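Local structure of coclaurine N-methyltransferase (Coptis japonica, 6GKZ) at residues Asn89-Cys94 / Leu195-Phe200; Glu226-Lys231 / Met256-Ala261. The protein catalyses the S-adenosyl-L-methionine-dependent N-methylation of coclaurine, a step of plant alkaloid biosynthesis, and probably accepts related benzyl-tetrahydroisoquinolines. All blocks are in the same frame, centred on the assembly; numbering follows the deposited sequence.

Contact 1 of 2, residues Asn89-Cys94 / Leu195-Phe200; sequences NLKGSC and LVIELF. With SAH (S-adenosyl-L-homocysteine), chain E.
The carboxylate of Glu198 reaches across to the backbone of Cys94, whose N-H runs almost straight (177°) to the syn lone pair of OE2, with Cys94 N and Glu198 OE2 3.0 Å apart. With CG anti to the carbonyl carbon (chi1 -67°) and the chain extended beyond it, the carboxylate of Glu198 is carried over to Cys94; the same carboxylate lies beside the CB of Ser93. Next to it, CG2 of Ile197 comes within 4.2 Å of Lys91 NZ, the two side chains crossing at about a right angle.

S-adenosyl-L-homocysteine lies between the two segments: its amine N donates to Ile197 O at 2.9 Å. Gly92, at the centre of an inverse gamma turn whose Ser93 N to Lys91 O bond is weak, offers its N-H to the ligand carboxylate, also weakly (Gly92 N to SAH O 3.3 Å). Ser93 OG is modelled too close to the ligand for its position to be trusted. Further out, Lys91 bends at its last torsion (chi4 -57°) and donates from NZ to Cys94 O at 2.7 Å, with Tyr115 as a further partner, bracing the loop from within.

Were Glu198 replaced by an alanine, the Cys94 N-H would probably lose its acceptor and a gap open beside Ser93. The chemistry suggests that the ligand amine is held by a backbone carbonyl and the carboxylate weakly by a backbone N-H, on a loop that Lys91 and Glu198 probably hold in place.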
loop_
_atom_site.group_PDB
_atom_site.type_symbol
_atom_site.label_atom_id
_atom_site.label_comp_id
_atom_site.label_asym_id
_atom_site.label_seq_id
_atom_site.Cartn_x
_atom_site.Cartn_y
_atom_site.Cartn_z
ATOM N N ASN A 89 -18.072 -7.529 27.471
ATOM C CA ASN A 89 -17.444 -6.238 27.218
ATOM C C ASN A 89 -18.283 -5.369 26.285
ATOM O O ASN A 89 -17.981 -4.192 26.093
ATOM C CB ASN A 89 -16.043 -6.437 26.631
ATOM C CG ASN A 89 -15.105 -7.150 27.590
ATOM O OD1 ASN A 89 -14.495 -6.527 28.461
ATOM N ND2 ASN A 89 -14.989 -8.467 27.434
ATOM N N LEU A 90 -19.325 -5.956 25.699
ATOM C CA LEU A 90 -20.157 -5.260 24.713
ATOM C C LEU A 90 -19.309 -4.639 23.617
ATOM O O LEU A 90 -19.575 -3.517 23.173
ATOM C CB LEU A 90 -21.018 -4.174 25.374
ATOM C CG LEU A 90 -21.798 -4.579 26.631
ATOM C CD1 LEU A 90 -22.729 -3.450 27.134
ATOM C CD2 LEU A 90 -22.560 -5.872 26.411
ATOM N N LYS A 91 -18.285 -5.370 23.190
ATOM C CA LYS A 91 -17.474 -4.963 22.048
ATOM C C LYS A 91 -18.243 -5.199 20.736
ATOM O O LYS A 91 -18.401 -6.332 20.278
ATOM C CB LYS A 91 -16.134 -5.716 22.031
ATOM C CG LYS A 91 -15.098 -5.123 21.074
ATOM C CD LYS A 91 -13.765 -5.867 21.142
ATOM C CE LYS A 91 -12.640 -5.117 20.409
ATOM N NZ LYS A 91 -12.890 -4.820 18.948
ATOM N N GLY A 92 -18.723 -4.117 20.142
ATOM C CA GLY A 92 -19.455 -4.194 18.897
ATOM C C GLY A 92 -18.514 -3.953 17.741
ATOM O O GLY A 92 -18.687 -3.018 16.966
ATOM N N SER A 93 -17.497 -4.801 17.655
ATOM C CA SER A 93 -16.532 -4.788 16.561
ATOM C C SER A 93 -15.739 -6.093 16.593
ATOM O O SER A 93 -16.023 -6.966 17.409
ATOM C CB SER A 93 -15.601 -3.577 16.664
ATOM O OG SER A 93 -14.990 -3.495 17.947
ATOM N N CYS A 94 -14.741 -6.222 15.726
ATOM C CA CYS A 94 -14.016 -7.481 15.583
ATOM C C CYS A 94 -13.416 -7.968 16.904
ATOM O O CYS A 94 -12.863 -7.176 17.680
ATOM C CB CYS A 94 -12.910 -7.339 14.535
ATOM S SG CYS A 94 -12.234 -8.918 13.935
ATOM N N LEU A 195 -7.098 6.090 20.075
ATOM C CA LEU A 195 -7.514 4.815 19.531
ATOM C C LEU A 195 -8.802 4.994 18.734
ATOM O O LEU A 195 -9.773 5.538 19.249
ATOM C CB LEU A 195 -7.691 3.792 20.655
ATOM C CG LEU A 195 -6.475 3.090 21.275
ATOM C CD1 LEU A 195 -5.383 4.061 21.610
ATOM C CD2 LEU A 195 -6.913 2.428 22.536
ATOM N N VAL A 196 -8.782 4.563 17.468
ATOM C CA VAL A 196 -9.946 4.604 16.576
ATOM C C VAL A 196 -10.303 3.190 16.104
ATOM O O VAL A 196 -9.635 2.636 15.232
ATOM C CB VAL A 196 -9.694 5.480 15.318
ATOM C CG1 VAL A 196 -10.906 5.454 14.393
ATOM C CG2 VAL A 196 -9.323 6.914 15.683
ATOM N N ILE A 197 -11.351 2.601 16.668
ATOM C CA ILE A 197 -11.700 1.236 16.290
ATOM C C ILE A 197 -12.930 1.238 15.382
ATOM O O ILE A 197 -14.068 1.393 15.853
ATOM C CB ILE A 197 -11.963 0.332 17.536
ATOM C CG1 ILE A 197 -10.790 0.387 18.516
ATOM C CG2 ILE A 197 -12.249 -1.117 17.122
ATOM C CD1 ILE A 197 -9.449 0.170 17.898
ATOM N N GLU A 198 -12.688 1.085 14.079
ATOM C CA GLU A 198 -13.757 0.910 13.086
ATOM C C GLU A 198 -14.738 2.082 13.002
ATOM O O GLU A 198 -15.928 1.891 12.784
ATOM C CB GLU A 198 -14.528 -0.386 13.360
ATOM C CG GLU A 198 -13.680 -1.639 13.131
ATOM C CD GLU A 198 -14.428 -2.933 13.384
ATOM O OE1 GLU A 198 -15.566 -3.074 12.893
ATOM O OE2 GLU A 198 -13.883 -3.814 14.081
ATOM N N LEU A 199 -14.216 3.298 13.124
ATOM C CA LEU A 199 -15.005 4.502 12.919
ATOM C C LEU A 199 -14.890 5.080 11.481
ATOM O O LEU A 199 -15.853 5.658 10.951
ATOM C CB LEU A 199 -14.580 5.556 13.936
ATOM C CG LEU A 199 -15.284 6.899 13.809
ATOM C CD1 LEU A 199 -16.658 6.816 14.448
ATOM C CD2 LEU A 199 -14.449 7.976 14.438
ATOM N N PHE A 200 -13.722 4.923 10.855
ATOM C CA PHE A 200 -13.454 5.571 9.567
ATOM C C PHE A 200 -14.329 5.055 8.431
ATOM O O PHE A 200 -14.478 5.734 7.422
ATOM C CB PHE A 200 -11.982 5.414 9.155
ATOM C CG PHE A 200 -11.035 6.344 9.866
ATOM C CD1 PHE A 200 -11.359 6.900 11.095
ATOM C CD2 PHE A 200 -9.800 6.655 9.301
ATOM C CE1 PHE A 200 -10.477 7.763 11.740
ATOM C CE2 PHE A 200 -8.911 7.514 9.946
ATOM C CZ PHE A 200 -9.252 8.066 11.168
HETATM N N SAH E . -14.965 1.296 18.582
HETATM C CA SAH E . -16.267 0.847 19.082
HETATM C CB SAH E . -17.406 1.407 18.222
HETATM C CG SAH E . -17.217 1.405 16.703
HETATM S SD SAH E . -18.802 1.393 15.826
HETATM C C SAH E . -16.368 -0.679 19.190
HETATM O O SAH E . -17.189 -1.225 19.938
HETATM O OXT SAH E . -15.619 -1.404 18.539
HETATM C "C5'" SAH E . -18.794 3.142 15.349
HETATM C "C4'" SAH E . -19.065 4.028 16.562
HETATM O "O4'" SAH E . -18.584 5.325 16.322
HETATM C "C3'" SAH E . -20.523 4.181 16.980
HETATM O "O3'" SAH E . -20.868 3.199 17.925
HETATM C "C2'" SAH E . -20.566 5.549 17.622
HETATM O "O2'" SAH E . -20.477 5.424 19.038
HETATM C "C1'" SAH E . -19.339 6.252 17.066
HETATM N N9 SAH E . -19.640 7.291 16.094
HETATM C C8 SAH E . -20.111 7.111 14.818
HETATM N N7 SAH E . -20.218 8.330 14.238
HETATM C C5 SAH E . -19.797 9.264 15.140
HETATM C C6 SAH E . -19.686 10.648 15.099
HETATM N N6 SAH E . -20.023 11.313 13.998
HETATM N N1 SAH E . -19.213 11.323 16.196
HETATM C C2 SAH E . -18.859 10.638 17.338
HETATM N N3 SAH E . -18.970 9.267 17.385
HETATM C C4 SAH E . -19.423 8.607 16.302
#

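Contact 2 of 2, residues Glu226-Lys231 / Met256-Ala261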
loop_
_atom_site.group_PDB
_atom_site.type_symbol
_atom_site.label_atom_id
_atom_site.label_comp_id
_atom_site.label_asym_id
_atom_site.label_seq_id
_atom_site.Cartn_x
_atom_site.Cartn_y
_atom_site.Cartn_z
ATOM N N GLU A 226 -7.944 0.648 13.830
ATOM C CA GLU A 226 -8.383 -0.614 13.234
ATOM C C GLU A 226 -9.440 -0.339 12.181
ATOM O O GLU A 226 -10.389 0.420 12.420
ATOM C CB GLU A 226 -8.941 -1.580 14.281
ATOM C CG GLU A 226 -9.714 -2.775 13.664
ATOM C CD GLU A 226 -10.182 -3.776 14.705
ATOM O OE1 GLU A 226 -9.338 -4.495 15.282
ATOM O OE2 GLU A 226 -11.397 -3.845 14.961
ATOM N N HIS A 227 -9.316 -0.957 11.012
ATOM C CA HIS A 227 -10.443 -0.894 10.077
ATOM C C HIS A 227 -10.642 -2.159 9.247
ATOM O O HIS A 227 -9.696 -2.903 8.977
ATOM C CB HIS A 227 -10.288 0.311 9.158
ATOM C CG HIS A 227 -9.088 0.239 8.269
ATOM N ND1 HIS A 227 -9.140 -0.273 6.989
ATOM C CD2 HIS A 227 -7.805 0.612 8.475
ATOM C CE1 HIS A 227 -7.938 -0.210 6.445
ATOM N NE2 HIS A 227 -7.108 0.318 7.326
ATOM N N ILE A 228 -11.891 -2.403 8.852
ATOM C CA ILE A 228 -12.177 -3.512 7.952
ATOM C C ILE A 228 -11.732 -3.095 6.569
ATOM O O ILE A 228 -11.522 -1.909 6.306
ATOM C CB ILE A 228 -13.664 -3.896 7.928
ATOM C CG1 ILE A 228 -14.515 -2.699 7.489
ATOM C CG2 ILE A 228 -14.097 -4.422 9.289
ATOM C CD1 ILE A 228 -15.812 -3.079 6.836
ATOM N N CYS A 229 -11.587 -4.059 5.672
ATOM C CA CYS A 229 -11.004 -3.743 4.390
ATOM C C CYS A 229 -11.103 -4.932 3.490
ATOM O O CYS A 229 -11.459 -6.017 3.933
ATOM C CB CYS A 229 -9.526 -3.342 4.542
ATOM S SG CYS A 229 -8.414 -4.685 5.109
ATOM N N HIS A 230 -10.792 -4.710 2.221
ATOM C CA HIS A 230 -10.421 -5.790 1.349
ATOM C C HIS A 230 -8.905 -5.759 1.162
ATOM O O HIS A 230 -8.274 -4.698 1.207
ATOM C CB HIS A 230 -11.132 -5.701 0.003
ATOM C CG HIS A 230 -10.871 -6.884 -0.862
ATOM N ND1 HIS A 230 -9.766 -6.977 -1.682
ATOM C CD2 HIS A 230 -11.533 -8.057 -0.990
ATOM C CE1 HIS A 230 -9.774 -8.144 -2.296
ATOM N NE2 HIS A 230 -10.844 -8.815 -1.901
ATOM N N LYS A 231 -8.333 -6.944 1.006
ATOM C CA LYS A 231 -6.916 -7.143 0.711
ATOM C C LYS A 231 -6.345 -6.110 -0.274
ATOM O O LYS A 231 -5.280 -5.531 -0.051
ATOM C CB LYS A 231 -6.744 -8.549 0.117
ATOM C CG LYS A 231 -5.492 -9.249 0.470
ATOM C CD LYS A 231 -5.205 -10.382 -0.520
ATOM C CE LYS A 231 -6.451 -10.926 -1.175
ATOM N NZ LYS A 231 -6.098 -12.074 -2.069
HETATM N N MSE A 256 -21.311 3.788 4.067
HETATM C CA MSE A 256 -20.028 3.171 4.364
HETATM C C MSE A 256 -19.033 3.077 3.219
HETATM O O MSE A 256 -19.373 3.186 2.040
HETATM C CB MSE A 256 -20.256 1.776 4.921
HETATM C CG MSE A 256 -20.407 1.782 6.432
HETATM SE SE MSE A 256 -20.440 -0.022 7.069
HETATM C CE MSE A 256 -18.904 -0.692 6.072
ATOM N N ILE A 257 -17.786 2.856 3.607
ATOM C CA ILE A 257 -16.696 2.711 2.673
ATOM C C ILE A 257 -15.874 1.496 3.071
ATOM O O ILE A 257 -15.516 1.337 4.223
ATOM C CB ILE A 257 -15.813 3.961 2.640
ATOM C CG1 ILE A 257 -16.552 5.109 1.952
ATOM C CG2 ILE A 257 -14.492 3.665 1.938
ATOM C CD1 ILE A 257 -15.678 6.306 1.637
ATOM N N ILE A 258 -15.614 0.620 2.115
ATOM C CA ILE A 258 -14.728 -0.501 2.346
ATOM C C ILE A 258 -13.361 -0.095 1.820
ATOM O O ILE A 258 -13.155 -0.030 0.609
ATOM C CB ILE A 258 -15.215 -1.791 1.640
ATOM C CG1 ILE A 258 -16.706 -2.020 1.898
ATOM C CG2 ILE A 258 -14.397 -2.990 2.061
ATOM C CD1 ILE A 258 -17.074 -2.118 3.334
ATOM N N PRO A 259 -12.425 0.201 2.731
ATOM C CA PRO A 259 -11.064 0.551 2.327
ATOM C C PRO A 259 -10.273 -0.671 1.842
ATOM O O PRO A 259 -10.663 -1.811 2.113
ATOM C CB PRO A 259 -10.441 1.110 3.620
ATOM C CG PRO A 259 -11.570 1.225 4.609
ATOM C CD PRO A 259 -12.587 0.226 4.197
ATOM N N SER A 260 -9.179 -0.433 1.126
ATOM C CA SER A 260 -8.170 -1.469 0.932
ATOM C C SER A 260 -7.295 -1.585 2.182
ATOM O O SER A 260 -7.257 -0.668 3.008
ATOM C CB SER A 260 -7.302 -1.152 -0.280
ATOM O OG SER A 260 -6.698 0.120 -0.111
ATOM N N ALA A 261 -6.587 -2.701 2.325
ATOM C CA ALA A 261 -5.691 -2.873 3.465
ATOM C C ALA A 261 -4.724 -1.693 3.563
ATOM O O ALA A 261 -4.396 -1.215 4.654
ATOM C CB ALA A 261 -4.929 -4.167 3.335
HETATM O O HOH W 1 -4.848 1.335 5.716
#
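His227 turns an edge of its ring to the segment 256-261: CE1 meets Ser260 O in the ring plane, 3.5 Å away, while Pro259 slides past obliquely with CG near ND1. CG of His227 sits between the backbone N and the carbonyl carbon (chi1 64°), which brings the ring to that segment. ND1 donates to Ile228 O (3.0 Å, 155°), approaching from above that carbonyl's plane, and NE2 shares a water with the other segment, 3.0 Å from His227 NE2 and 2.8 Å from Ala261 O; together these partners probably limit the ring's rotation. Phe264 packs edge-to-face with the same imidazole.

Beneath these side chains runs a single beta bridge of parallel type, in which His230 bonds to the residues flanking Ser260: His230 N to Pro259 O at 2.9 Å and Ala261 N to His230 O at 2.8 Å. In the seven-stranded sheet of this Rossmann-like methyltransferase fold, the edge of strand 221-230 that faces strand 191-197 at Glu226 is thus taken up, further along, by 256-261.

CG1 of Ile228, likewise set between its backbone N and carbonyl carbon (chi1 59°), carries CD1 to Ile258 CD1, 3.8 Å away, the two chains meeting at a slant. The poorly ordered selenomethionine Met256 brings CE near Ile228 CD1, crossing that side chain at about a right angle. Ala261 CB rests 3.9 Å from Cys229 SG. The imidazole of His230 leads away instead, with ND1 taken by the backbone N of Thr232, NE2 by Glu341, and Phe233 stacked on the ring; Tyr44 of the second subunit packs on Lys231 and Ala261.

Followed from the N terminus, the chain first meets contact 1 in the loop between helices 79-85 and 104-118. A hundred residues later, having built strands 126-130, 149-154 and 175-179 with their helices, it returns along strand 191-197 and closes that contact. Contact 2 opens only afterwards, on strand 221-230, and closes a much shorter excursion of 24 residues that includes strand 235-236. The two therefore neither nest nor cross but stand in series, their centres about 14 Å apart. Strands 191-197 and 221-230 are sheet neighbours and join them directly: Glu198 N lies 2.9 Å from Glu226 O, a probable hydrogen bond. Together they tie the cofactor-side loop and the 256-261 segment to adjacent strands.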